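Local coordinates for spindle pole body-associated protein VIK1 (Saccharomyces cerevisiae, PDB 2O0A) that recruits the minus end-directed kinesin Kar3 to microtubules and, paired with it, cross-links antiparallel microtubules; its C-terminal domain has a motor fold without a nucleotide-binding site, at residues I50-S55 / K278-S283. Sequence-based numbering, arbitrary orientation.
Sequences ITQGLS and KLLTIS
Leu-280 overlaps Ile-50 and Gln-52 of strand 49-52, and its two methyl branches divide the work. CD2 lies 4.1 Å from CD1 of Ile-50, the two side chains crossing at about a right angle. CD1 meets the amide of Gln-52, which approaches from the opposite direction and sets NE2 3.9 Å away, a van der Waals contact. A forked leucine suits this place because one residue can serve two strand neighbours that point the same way, Ile-50 and Gln-52, while the intervening Thr-51 faces away. In Ile-50, CG1 stands beside the backbone N (chi1 -55°), and with chi2 extended the CD1 methyl is carried out to the leucine; a branched apolar side chain suits this buried position, which also touches Phe-61 and Leu-270. Gln-52 joins an aliphatic stem to a polar end: OE1 accepts a 2.8 Å hydrogen bond from Ser-55 OG of the following loop, the donor tilted 27° from the carbonyl plane, while NE2 turns to the helix and makes a weak bond to OD1 of Asn-277. A leucine in its place would probably leave the Ser-55 hydroxyl without this acceptor and Asn-277 without its amide mate. On the helix, Ser-283 OG donates a 2.6 Å bond to Leu-280 O, in the carbonyl plane and on a lone pair, tying the small hydroxyl back to its own helix. Tyr-59 of strand 58-60 also touches both Gln-52 and Leu-280. The contact thus joins the small three-stranded antiparallel sheet of this kinesin-like motor homology domain to helix 276-289, whose Ile-282 packs against helix 231-243.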
loop_
_atom_site.group_PDB
_atom_site.type_symbol
_atom_site.label_atom_id
_atom_site.label_comp_id
_atom_site.label_asym_id
_atom_site.label_seq_id
_atom_site.Cartn_x
_atom_site.Cartn_y
_atom_site.Cartn_z
ATOM N N ILE A 50 14.208 5.437 12.225
ATOM C CA ILE A 50 13.532 6.366 13.128
ATOM C C ILE A 50 13.854 5.905 14.548
ATOM O O ILE A 50 13.602 4.751 14.907
ATOM C CB ILE A 50 12.002 6.404 12.923
ATOM C CG1 ILE A 50 11.671 6.727 11.464
ATOM C CG2 ILE A 50 11.344 7.423 13.878
ATOM C CD1 ILE A 50 10.189 6.595 11.132
ATOM N N THR A 51 14.432 6.810 15.328
ATOM C CA THR A 51 14.836 6.511 16.697
ATOM C C THR A 51 14.034 7.340 17.691
ATOM O O THR A 51 13.925 8.554 17.536
ATOM C CB THR A 51 16.331 6.819 16.898
ATOM O OG1 THR A 51 17.110 6.016 16.002
ATOM C CG2 THR A 51 16.761 6.522 18.332
ATOM N N GLN A 52 13.471 6.672 18.700
ATOM C CA GLN A 52 12.788 7.362 19.797
ATOM C C GLN A 52 13.844 7.955 20.727
ATOM O O GLN A 52 14.663 7.231 21.284
ATOM C CB GLN A 52 11.868 6.400 20.550
ATOM C CG GLN A 52 10.568 6.071 19.828
ATOM C CD GLN A 52 9.766 4.972 20.509
ATOM O OE1 GLN A 52 10.313 4.150 21.248
ATOM N NE2 GLN A 52 8.459 4.950 20.255
ATOM N N GLY A 53 13.830 9.279 20.871
ATOM C CA GLY A 53 14.912 10.010 21.544
ATOM C C GLY A 53 15.110 9.768 23.030
ATOM O O GLY A 53 16.216 9.967 23.545
ATOM N N LEU A 54 14.051 9.351 23.720
ATOM C CA LEU A 54 14.128 9.131 25.165
ATOM C C LEU A 54 14.235 7.650 25.528
ATOM O O LEU A 54 15.008 7.284 26.414
ATOM C CB LEU A 54 12.960 9.795 25.899
ATOM C CG LEU A 54 12.676 11.280 25.665
ATOM C CD1 LEU A 54 11.456 11.695 26.473
ATOM C CD2 LEU A 54 13.881 12.174 25.977
ATOM N N SER A 55 13.471 6.802 24.842
ATOM C CA SER A 55 13.577 5.351 25.028
ATOM C C SER A 55 14.844 4.810 24.361
ATOM O O SER A 55 15.336 3.730 24.705
ATOM C CB SER A 55 12.354 4.652 24.444
ATOM O OG SER A 55 12.493 4.502 23.043
ATOM N N LYS A 278 2.801 3.209 18.520
ATOM C CA LYS A 278 2.121 1.965 18.169
ATOM C C LYS A 278 2.463 1.541 16.744
ATOM O O LYS A 278 2.757 0.365 16.492
ATOM C CB LYS A 278 0.612 2.135 18.316
ATOM C CG LYS A 278 0.141 2.096 19.768
ATOM C CD LYS A 278 -0.474 0.766 20.101
ATOM C CE LYS A 278 -1.571 0.898 21.165
ATOM N NZ LYS A 278 -1.067 1.458 22.456
ATOM N N LEU A 279 2.438 2.505 15.822
ATOM C CA LEU A 279 2.792 2.229 14.428
ATOM C C LEU A 279 4.262 1.813 14.285
ATOM O O LEU A 279 4.585 0.920 13.497
ATOM C CB LEU A 279 2.410 3.399 13.495
ATOM C CG LEU A 279 0.975 3.383 12.911
ATOM C CD1 LEU A 279 -0.130 3.363 13.968
ATOM C CD2 LEU A 279 0.724 4.515 11.899
ATOM N N LEU A 280 5.155 2.416 15.072
ATOM C CA LEU A 280 6.546 1.949 15.082
ATOM C C LEU A 280 6.633 0.507 15.578
ATOM O O LEU A 280 7.306 -0.315 14.982
ATOM C CB LEU A 280 7.437 2.880 15.915
ATOM C CG LEU A 280 7.628 4.292 15.356
ATOM C CD1 LEU A 280 8.272 5.167 16.415
ATOM C CD2 LEU A 280 8.471 4.264 14.070
ATOM N N THR A 281 5.922 0.183 16.659
ATOM C CA THR A 281 5.904 -1.200 17.139
ATOM C C THR A 281 5.427 -2.193 16.069
ATOM O O THR A 281 6.018 -3.253 15.871
ATOM C CB THR A 281 5.070 -1.320 18.428
ATOM O OG1 THR A 281 5.705 -0.542 19.445
ATOM C CG2 THR A 281 4.963 -2.788 18.885
ATOM N N ILE A 282 4.369 -1.827 15.362
ATOM C CA ILE A 282 3.819 -2.678 14.312
ATOM C C ILE A 282 4.822 -2.860 13.184
ATOM O O ILE A 282 4.975 -3.966 12.666
ATOM C CB ILE A 282 2.466 -2.141 13.824
ATOM C CG1 ILE A 282 1.466 -2.235 14.983
ATOM C CG2 ILE A 282 1.963 -2.935 12.605
ATOM C CD1 ILE A 282 0.138 -1.592 14.744
ATOM N N SER A 283 5.537 -1.786 12.858
ATOM C CA SER A 283 6.560 -1.843 11.816
ATOM C C SER A 283 7.613 -2.903 12.139
ATOM O O SER A 283 8.119 -3.579 11.239
ATOM C CB SER A 283 7.186 -0.461 11.577
ATOM O OG SER A 283 8.145 -0.123 12.572
#